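Local structure of type II secretion ATPase XpsE (Xanthomonas campestris, 2D28) at residues T8-V11 against E12-E16; M37-L40 against A41-R45; Q84-S87 against L88-K92. The protein belongs to the GspE family of type II secretion ATPases and is represented by its N-terminal domain, which pairs a helical part with an MshEN domain. The protein carries 1 engineered substitution. One frame throughout, in Å; residues are numbered along the deposited sequence.

Contact 1: T8-V11 against E12-E16; sequences TRIV and EALLE
A water joins the backbone carbonyl of Arg9 to the carboxylate of Glu12 on the outer flank of the alpha helix 6-16, where regular i to i+4 backbone bonding brings successive turns together. The water donates to both residues, lying 2.7 Å from Arg9 O and 2.6 Å from Glu12 OE1. Arg9 O also accepts from Ala13 N at 3.0 Å, and two hydrogen bonds therefore grip this carbonyl. Glu12 reaches the water because CG stands anti to its own backbone N (chi1 159°) and the chain stays extended beyond, carrying OE1 out across the helix flank. The other carboxylate oxygen, OE2, forms a salt bridge with Arg4, which, with the water on OE1, probably limits the rotation of the carboxylate. The inward flank is apolar. Ile10 CG2 faces Leu14 CD1 at 4.3 Å, a loose touch between side chains that both pack on Leu40 of the helix 39-45. The backbone of the same pair is hydrogen-bonded: Leu14 N donates to Ile10 O at 2.8 Å, with a nearly straight N-H...O angle of 166°. Leu14 CG sits beside its backbone N (chi1 -77°), a setting that lays the branch point against the same carbonyl, with CG 3.4 Å from Ile10 O. Leu15, which also packs on Leu25, repeats this one residue on: its N donates to Val11 O at 3.2 Å, and its CG rests 3.6 Å from that oxygen.

Contact 2: M37-L40 against A41-R45; sequences MGLL and ALLGR
Gly38 O accepts the backbone N-H of Leu42 at 2.9 Å from O to N, a somewhat bent bond with an N-H...O angle of 145°. The next two bonds of the helix follow, Leu43 N to Leu39 O and Gly44 N to Leu40 O, the former almost straight at 174°. Gly38 holds the N-cap position of the helix 39-45, and Met37, a selenomethionine, precedes it. The Met37 side chain folds over the first turn: Met37 CG lies 3.7 Å from Ala41 CB and 3.8 Å from Leu42 CB. The pairing of Met37 with Leu42, the residues just before the N-cap and four after it, is a hydrophobic staple, and the two side chains cross at about a right angle. With CG anti to the backbone N (chi1 -151°) and bends further out, the Met37 chain carries SE onward to Arg45, where it meets the aliphatic CD at 3.7 Å. On another flank Leu39 crosses Leu43 at a slant, Leu39 CD1 lying 4.2 Å from Leu43 CG, and Leu40 CD2 meets Leu43 CD1 at 4.3 Å. Leu39 and Leu40 also touch Glu7 of the helix 6-16, while Leu43 reaches Ala28, Leu48 and Val49 in the flanking loops.

Contact 3: Q84-S87 against L88-K92; sequences QGLS and LRFLK
Ser87 and Phe90 are joined by a capping bond at the N-terminus of the helix 88-94, with Ser87 as N-cap. Two hydrogen bonds make up the polar part. Ser87 OG accepts from Phe90 N at 3.1 Å with an N-H...O angle of 163°. The torsion explains it: OG is placed between the backbone N and the carbonyl carbon (chi1 58°), which points it at the N-H of Phe90 in the first turn. Ser87 O in turn accepts from Leu91 N, also at 3.1 Å and nearly straight at 173°, so one residue satisfies two amides of that turn.

The apolar part comes from Leu86, whose two methyl branches go to different partners. Leu86 CD2 lies over one face of the Phe90 ring, 4.0 Å from Phe90 CE2. Both side chains also touch the helix 116-126, Leu86 at Ala125 and Phe90 at Val122. The other branch, Leu86 CD1, reaches Leu91 CD2 at 4.0 Å, the side chains crossing at about a right angle. Leu86 and Leu91 flank the capping serine as a hydrophobic staple. Leu91 also packs on Leu96 and Ile144, and its CG rests 3.4 Å from Ser87 O.

Overall arrangement
Contacts 1 and 2 lie on two helices, 6-16 and 39-45, that pack on each other, Leu14 CD1 lying 3.8 Å from Leu40 CD2; both are partly buried. Contact 3 is a surface contact about 30 Å from contact 1 (centre to centre), across the middle of the chain, within the MshEN range beside the strand 96-102. Their chemistry follows their place along their own helices. Contact 1 lies inside a helix, with a polar flank bridged by a water and an apolar inner one. Contacts 2 and 3 both sit at helix starts with a staple, but the N-cap glycine of contact 2 has no side chain to accept, whereas the serine of contact 3 does.

Contact 1: T8-V11 against E12-E16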
ATOM      1  N   THR A   8     -13.851  -3.339   1.605  1.00 19.16           N
ATOM      2  CA  THR A   8     -15.237  -2.952   1.373  1.00 20.88           C
ATOM      3  C   THR A   8     -15.488  -1.452   1.661  1.00 18.83           C
ATOM      4  O   THR A   8     -16.163  -0.788   0.892  1.00 18.00           O
ATOM      5  CB  THR A   8     -16.151  -3.813   2.212  1.00 22.83           C
ATOM      6  OG1 THR A   8     -16.055  -5.174   1.767  1.00 28.04           O
ATOM      7  CG2 THR A   8     -17.651  -3.467   2.022  1.00 25.76           C
ATOM      8  N   ARG A   9     -14.871  -0.925   2.713  1.00 15.39           N
ATOM      9  CA  ARG A   9     -15.112   0.453   3.106  1.00 15.00           C
ATOM     10  C   ARG A   9     -14.405   1.328   2.094  1.00 13.49           C
ATOM     11  O   ARG A   9     -14.828   2.440   1.805  1.00 13.51           O
ATOM     12  CB  ARG A   9     -14.556   0.695   4.523  1.00 13.84           C
ATOM     13  CG  ARG A   9     -15.369   0.018   5.642  1.00 17.64           C
ATOM     14  CD  ARG A   9     -15.433   0.993   6.912  1.00 26.34           C
ATOM     15  NE  ARG A   9     -14.254   0.663   7.536  1.00 18.03           N
ATOM     16  CZ  ARG A   9     -13.306   1.331   8.153  1.00 17.81           C
ATOM     17  NH1 ARG A   9     -13.274   2.579   8.612  1.00 11.86           N
ATOM     18  NH2 ARG A   9     -12.296   0.537   8.396  1.00 12.18           N
ATOM     19  N   ILE A  10     -13.264   0.864   1.594  1.00 13.77           N
ATOM     20  CA  ILE A  10     -12.493   1.616   0.590  1.00 12.92           C
ATOM     21  C   ILE A  10     -13.276   1.658  -0.769  1.00 14.07           C
ATOM     22  O   ILE A  10     -13.385   2.708  -1.386  1.00 14.20           O
ATOM     23  CB  ILE A  10     -11.053   1.057   0.412  1.00 13.32           C
ATOM     24  CG1 ILE A  10     -10.239   1.378   1.646  1.00 15.66           C
ATOM     25  CG2 ILE A  10     -10.385   1.679  -0.773  1.00 15.32           C
ATOM     26  CD1 ILE A  10      -8.961   0.606   1.866  1.00 17.32           C
ATOM     27  N   VAL A  11     -13.749   0.528  -1.221  1.00 15.52           N
ATOM     28  CA  VAL A  11     -14.611   0.499  -2.383  1.00 17.21           C
ATOM     29  C   VAL A  11     -15.823   1.417  -2.225  1.00 17.23           C
ATOM     30  O   VAL A  11     -16.147   2.175  -3.122  1.00 16.44           O
ATOM     31  CB  VAL A  11     -15.087  -0.936  -2.699  1.00 17.57           C
ATOM     32  CG1 VAL A  11     -16.131  -0.926  -3.830  1.00 20.09           C
ATOM     33  CG2 VAL A  11     -13.931  -1.766  -3.138  1.00 20.14           C
ATOM     34  N   GLU A  12     -16.499   1.380  -1.064  1.00 18.10           N
ATOM     35  CA  GLU A  12     -17.634   2.241  -0.847  1.00 17.82           C
ATOM     36  C   GLU A  12     -17.248   3.734  -0.905  1.00 16.30           C
ATOM     37  O   GLU A  12     -17.955   4.559  -1.451  1.00 12.34           O
ATOM     38  CB  GLU A  12     -18.256   1.923   0.524  1.00 20.78           C
ATOM     39  CG  GLU A  12     -19.096   3.088   1.030  1.00 23.50           C
ATOM     40  CD  GLU A  12     -19.509   2.947   2.491  1.00 31.85           C
ATOM     41  OE1 GLU A  12     -18.686   3.267   3.411  1.00 32.54           O
ATOM     42  OE2 GLU A  12     -20.660   2.502   2.711  1.00 30.85           O
ATOM     43  N   ALA A  13     -16.105   4.090  -0.325  1.00 14.41           N
ATOM     44  CA  ALA A  13     -15.629   5.429  -0.366  1.00 14.10           C
ATOM     45  C   ALA A  13     -15.184   5.871  -1.794  1.00 14.72           C
ATOM     46  O   ALA A  13     -15.372   7.023  -2.163  1.00 15.04           O
ATOM     47  CB  ALA A  13     -14.485   5.645   0.625  1.00 15.01           C
ATOM     48  N   LEU A  14     -14.578   4.976  -2.568  1.00 14.84           N
ATOM     49  CA  LEU A  14     -14.315   5.248  -3.979  1.00 14.88           C
ATOM     50  C   LEU A  14     -15.591   5.668  -4.764  1.00 14.94           C
ATOM     51  O   LEU A  14     -15.583   6.688  -5.492  1.00 15.14           O
ATOM     52  CB  LEU A  14     -13.689   4.040  -4.661  1.00 15.27           C
ATOM     53  CG  LEU A  14     -12.195   3.882  -4.326  1.00 15.46           C
ATOM     54  CD1 LEU A  14     -11.771   2.530  -4.756  1.00 16.52           C
ATOM     55  CD2 LEU A  14     -11.299   4.999  -4.949  1.00 15.32           C
ATOM     56  N   LEU A  15     -16.653   4.932  -4.572  1.00 13.44           N
ATOM     57  CA  LEU A  15     -17.950   5.263  -5.221  1.00 16.63           C
ATOM     58  C   LEU A  15     -18.506   6.577  -4.775  1.00 17.76           C
ATOM     59  O   LEU A  15     -18.813   7.422  -5.586  1.00 17.88           O
ATOM     60  CB  LEU A  15     -18.978   4.200  -4.943  1.00 18.31           C
ATOM     61  CG  LEU A  15     -18.698   2.886  -5.633  1.00 21.29           C
ATOM     62  CD1 LEU A  15     -19.627   1.940  -4.891  1.00 27.61           C
ATOM     63  CD2 LEU A  15     -19.036   2.900  -7.120  1.00 24.01           C
ATOM     64  N   GLU A  16     -18.542   6.772  -3.463  1.00 19.53           N
ATOM     65  CA  GLU A  16     -19.166   7.953  -2.885  1.00 21.64           C
ATOM     66  C   GLU A  16     -18.397   9.207  -3.264  1.00 21.55           C
ATOM     67  O   GLU A  16     -18.972  10.240  -3.506  1.00 21.27           O
ATOM     68  CB  GLU A  16     -19.213   7.765  -1.385  1.00 23.05           C
ATOM     69  CG  GLU A  16     -18.757   9.002  -0.587  1.00 31.57           C
ATOM     70  CD  GLU A  16     -19.900   9.907  -0.411  1.00 35.31           C
ATOM     71  OE1 GLU A  16     -21.014   9.357  -0.509  1.00 45.70           O
ATOM     72  OE2 GLU A  16     -19.718  11.115  -0.230  1.00 39.99           O
TER
HETATM   73  O   HOH W   1     -16.235   4.049   3.428  1.00 10.69           O

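Contact 2: M37-L40 against A41-R45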
HETATM    1  N   MSE A  37      -5.878 -11.949  -7.744  1.00 51.87           N
HETATM    2  CA  MSE A  37      -6.324 -10.574  -7.798  1.00 48.42           C
HETATM    3  C   MSE A  37      -7.480 -10.198  -6.888  1.00 44.06           C
HETATM    4  O   MSE A  37      -8.644 -10.564  -7.118  1.00 42.47           O
HETATM    5  CB  MSE A  37      -6.647 -10.197  -9.235  1.00 49.48           C
HETATM    6  CG  MSE A  37      -6.446  -8.747  -9.504  1.00 51.09           C
HETATM    7 SE   MSE A  37      -5.554  -8.495 -11.154  1.00 58.08          SE
HETATM    8  CE  MSE A  37      -3.782  -7.824 -10.468  1.00 53.72           C
ATOM      9  N   GLY A  38      -7.127  -9.437  -5.864  1.00 40.02           N
ATOM     10  CA  GLY A  38      -8.115  -8.762  -5.038  1.00 36.98           C
ATOM     11  C   GLY A  38      -8.975  -7.812  -5.866  1.00 32.91           C
ATOM     12  O   GLY A  38      -8.644  -7.483  -6.995  1.00 31.11           O
ATOM     13  N   LEU A  39     -10.069  -7.351  -5.288  1.00 29.65           N
ATOM     14  CA  LEU A  39     -10.979  -6.466  -6.015  1.00 28.06           C
ATOM     15  C   LEU A  39     -10.265  -5.158  -6.337  1.00 25.12           C
ATOM     16  O   LEU A  39     -10.284  -4.702  -7.498  1.00 22.76           O
ATOM     17  CB  LEU A  39     -12.301  -6.229  -5.244  1.00 28.98           C
ATOM     18  CG  LEU A  39     -13.292  -5.239  -5.860  1.00 28.37           C
ATOM     19  CD1 LEU A  39     -13.548  -5.582  -7.357  1.00 28.81           C
ATOM     20  CD2 LEU A  39     -14.561  -5.279  -5.071  1.00 31.08           C
ATOM     21  N   LEU A  40      -9.613  -4.545  -5.348  1.00 20.77           N
ATOM     22  CA  LEU A  40      -9.018  -3.241  -5.597  1.00 19.88           C
ATOM     23  C   LEU A  40      -7.826  -3.330  -6.592  1.00 21.55           C
ATOM     24  O   LEU A  40      -7.626  -2.482  -7.439  1.00 19.61           O
ATOM     25  CB  LEU A  40      -8.525  -2.614  -4.295  1.00 20.85           C
ATOM     26  CG  LEU A  40      -9.665  -2.106  -3.397  1.00 19.21           C
ATOM     27  CD1 LEU A  40      -9.132  -1.823  -2.005  1.00 23.03           C
ATOM     28  CD2 LEU A  40     -10.275  -0.828  -4.004  1.00 17.96           C
ATOM     29  N   ALA A  41      -7.041  -4.374  -6.428  1.00 23.13           N
ATOM     30  CA  ALA A  41      -6.043  -4.842  -7.454  1.00 25.17           C
ATOM     31  C   ALA A  41      -6.620  -4.946  -8.845  1.00 25.32           C
ATOM     32  O   ALA A  41      -6.039  -4.418  -9.760  1.00 28.83           O
ATOM     33  CB  ALA A  41      -5.467  -6.239  -7.010  1.00 25.00           C
ATOM     34  N   LEU A  42      -7.782  -5.562  -9.003  1.00 26.85           N
ATOM     35  CA  LEU A  42      -8.352  -5.784 -10.321  1.00 27.11           C
ATOM     36  C   LEU A  42      -8.792  -4.449 -10.929  1.00 27.54           C
ATOM     37  O   LEU A  42      -8.504  -4.184 -12.101  1.00 27.61           O
ATOM     38  CB  LEU A  42      -9.520  -6.725 -10.254  1.00 28.31           C
ATOM     39  CG  LEU A  42     -10.202  -7.083 -11.567  1.00 29.25           C
ATOM     40  CD1 LEU A  42      -9.203  -7.808 -12.472  1.00 34.47           C
ATOM     41  CD2 LEU A  42     -11.417  -7.922 -11.291  1.00 33.88           C
ATOM     42  N   LEU A  43      -9.444  -3.607 -10.112  1.00 24.70           N
ATOM     43  CA  LEU A  43      -9.799  -2.243 -10.504  1.00 24.03           C
ATOM     44  C   LEU A  43      -8.622  -1.423 -10.951  1.00 24.13           C
ATOM     45  O   LEU A  43      -8.710  -0.670 -11.925  1.00 24.17           O
ATOM     46  CB  LEU A  43     -10.563  -1.505  -9.351  1.00 23.32           C
ATOM     47  CG  LEU A  43     -11.912  -2.108  -8.960  1.00 22.23           C
ATOM     48  CD1 LEU A  43     -12.436  -1.539  -7.648  1.00 21.26           C
ATOM     49  CD2 LEU A  43     -12.955  -1.872 -10.106  1.00 23.18           C
ATOM     50  N   GLY A  44      -7.506  -1.528 -10.251  1.00 24.93           N
ATOM     51  CA  GLY A  44      -6.309  -0.853 -10.667  1.00 26.52           C
ATOM     52  C   GLY A  44      -5.812  -1.405 -12.005  1.00 29.55           C
ATOM     53  O   GLY A  44      -5.378  -0.634 -12.884  1.00 29.90           O
ATOM     54  N   ARG A  45      -5.893  -2.730 -12.170  1.00 32.22           N
ATOM     55  CA  ARG A  45      -5.328  -3.391 -13.356  1.00 34.28           C
ATOM     56  C   ARG A  45      -6.210  -3.161 -14.579  1.00 33.59           C
ATOM     57  O   ARG A  45      -5.693  -3.134 -15.679  1.00 33.84           O
ATOM     58  CB  ARG A  45      -5.176  -4.900 -13.141  1.00 35.36           C
ATOM     59  CG  ARG A  45      -4.399  -5.671 -14.266  1.00 40.87           C
ATOM     60  CD  ARG A  45      -4.950  -7.123 -14.546  1.00 46.44           C
ATOM     61  NE  ARG A  45      -4.135  -7.957 -15.461  1.00 50.12           N
ATOM     62  CZ  ARG A  45      -2.924  -8.457 -15.199  1.00 53.45           C
ATOM     63  NH1 ARG A  45      -2.313  -8.232 -14.030  1.00 55.61           N
ATOM     64  NH2 ARG A  45      -2.301  -9.193 -16.125  1.00 55.55           N
TER

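Contact 3: Q84-S87 against L88-K92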
ATOM      1  N   GLN A  84      15.658  -7.015   8.842  1.00 31.68           N
ATOM      2  CA  GLN A  84      15.728  -8.431   8.466  1.00 30.41           C
ATOM      3  C   GLN A  84      14.452  -8.916   7.873  1.00 27.41           C
ATOM      4  O   GLN A  84      13.374  -8.459   8.224  1.00 25.30           O
ATOM      5  CB  GLN A  84      15.865  -9.371   9.703  1.00 32.57           C
ATOM      6  CG  GLN A  84      16.834  -8.974  10.739  1.00 35.66           C
ATOM      7  CD  GLN A  84      18.282  -8.921  10.245  1.00 43.19           C
ATOM      8  OE1 GLN A  84      18.545  -8.532   9.094  1.00 48.29           O
ATOM      9  NE2 GLN A  84      19.232  -9.259  11.141  1.00 43.96           N
ATOM     10  N   GLY A  85      14.588  -9.947   7.064  1.00 23.75           N
ATOM     11  CA  GLY A  85      13.492 -10.811   6.744  1.00 22.36           C
ATOM     12  C   GLY A  85      12.741 -10.383   5.541  1.00 20.43           C
ATOM     13  O   GLY A  85      11.864 -11.105   5.155  1.00 22.05           O
ATOM     14  N   LEU A  86      13.108  -9.256   4.914  1.00 19.42           N
ATOM     15  CA  LEU A  86      12.442  -8.762   3.708  1.00 18.88           C
ATOM     16  C   LEU A  86      13.393  -8.818   2.527  1.00 20.05           C
ATOM     17  O   LEU A  86      14.370  -8.077   2.470  1.00 18.85           O
ATOM     18  CB  LEU A  86      11.962  -7.292   3.886  1.00 18.64           C
ATOM     19  CG  LEU A  86      11.021  -7.018   5.090  1.00 17.31           C
ATOM     20  CD1 LEU A  86      10.468  -5.621   5.049  1.00 19.72           C
ATOM     21  CD2 LEU A  86       9.881  -8.043   5.147  1.00 17.56           C
ATOM     22  N   SER A  87      13.087  -9.688   1.584  1.00 20.04           N
ATOM     23  CA  SER A  87      13.912  -9.787   0.399  1.00 20.03           C
ATOM     24  C   SER A  87      13.497  -8.667  -0.532  1.00 19.22           C
ATOM     25  O   SER A  87      12.374  -8.109  -0.425  1.00 17.64           O
ATOM     26  CB  SER A  87      13.715 -11.118  -0.324  1.00 18.81           C
ATOM     27  OG  SER A  87      12.385 -11.300  -0.674  1.00 19.22           O
ATOM     28  N   LEU A  88      14.394  -8.343  -1.457  1.00 17.54           N
ATOM     29  CA  LEU A  88      14.049  -7.360  -2.495  1.00 17.56           C
ATOM     30  C   LEU A  88      12.818  -7.787  -3.243  1.00 17.36           C
ATOM     31  O   LEU A  88      11.923  -6.998  -3.469  1.00 14.71           O
ATOM     32  CB  LEU A  88      15.233  -7.108  -3.418  1.00 18.08           C
ATOM     33  CG  LEU A  88      14.955  -6.165  -4.606  1.00 19.46           C
ATOM     34  CD1 LEU A  88      14.576  -4.742  -4.096  1.00 20.39           C
ATOM     35  CD2 LEU A  88      16.160  -6.120  -5.528  1.00 23.53           C
ATOM     36  N   ARG A  89      12.726  -9.105  -3.553  1.00 17.47           N
ATOM     37  CA  ARG A  89      11.584  -9.648  -4.243  1.00 17.02           C
ATOM     38  C   ARG A  89      10.269  -9.403  -3.485  1.00 16.02           C
ATOM     39  O   ARG A  89       9.303  -9.070  -4.068  1.00 17.22           O
ATOM     40  CB  ARG A  89      11.745 -11.183  -4.427  1.00 17.40           C
ATOM     41  CG  ARG A  89      10.666 -11.827  -5.311  1.00 19.66           C
ATOM     42  CD  ARG A  89      10.402 -13.282  -4.981  1.00 23.20           C
ATOM     43  NE  ARG A  89       9.924 -13.363  -3.601  1.00 24.15           N
ATOM     44  CZ  ARG A  89       8.672 -13.236  -3.222  1.00 28.98           C
ATOM     45  NH1 ARG A  89       7.713 -13.083  -4.126  1.00 30.83           N
ATOM     46  NH2 ARG A  89       8.362 -13.271  -1.907  1.00 30.99           N
ATOM     47  N   PHE A  90      10.251  -9.691  -2.199  1.00 15.81           N
ATOM     48  CA  PHE A  90       9.095  -9.466  -1.336  1.00 14.36           C
ATOM     49  C   PHE A  90       8.639  -7.995  -1.448  1.00 13.49           C
ATOM     50  O   PHE A  90       7.475  -7.710  -1.628  1.00 13.13           O
ATOM     51  CB  PHE A  90       9.478  -9.784   0.135  1.00 13.17           C
ATOM     52  CG  PHE A  90       8.365  -9.637   1.083  1.00 14.72           C
ATOM     53  CD1 PHE A  90       7.635 -10.763   1.532  1.00 20.03           C
ATOM     54  CD2 PHE A  90       8.013  -8.384   1.582  1.00 17.54           C
ATOM     55  CE1 PHE A  90       6.572 -10.626   2.417  1.00 18.13           C
ATOM     56  CE2 PHE A  90       6.908  -8.232   2.473  1.00 18.03           C
ATOM     57  CZ  PHE A  90       6.181  -9.359   2.870  1.00 18.87           C
ATOM     58  N   LEU A  91       9.561  -7.066  -1.281  1.00 13.36           N
ATOM     59  CA  LEU A  91       9.218  -5.631  -1.478  1.00 13.94           C
ATOM     60  C   LEU A  91       8.485  -5.351  -2.783  1.00 14.80           C
ATOM     61  O   LEU A  91       7.423  -4.663  -2.804  1.00 14.93           O
ATOM     62  CB  LEU A  91      10.474  -4.770  -1.370  1.00 14.11           C
ATOM     63  CG  LEU A  91      11.288  -4.902  -0.090  1.00 14.65           C
ATOM     64  CD1 LEU A  91      12.432  -3.883  -0.142  1.00 14.95           C
ATOM     65  CD2 LEU A  91      10.489  -4.797   1.173  1.00 14.98           C
ATOM     66  N   LYS A  92       9.031  -5.903  -3.875  1.00 15.48           N
ATOM     67  CA  LYS A  92       8.438  -5.729  -5.190  1.00 14.63           C
ATOM     68  C   LYS A  92       7.100  -6.414  -5.327  1.00 14.70           C
ATOM     69  O   LYS A  92       6.154  -5.811  -5.858  1.00 14.59           O
ATOM     70  CB  LYS A  92       9.387  -6.099  -6.331  1.00 14.26           C
ATOM     71  CG  LYS A  92      10.625  -5.337  -6.385  1.00 15.10           C
ATOM     72  CD  LYS A  92      11.572  -5.835  -7.559  1.00 17.68           C
ATOM     73  CE  LYS A  92      12.818  -5.102  -7.484  1.00 24.98           C
ATOM     74  NZ  LYS A  92      13.156  -4.373  -8.750  1.00 29.56           N
TER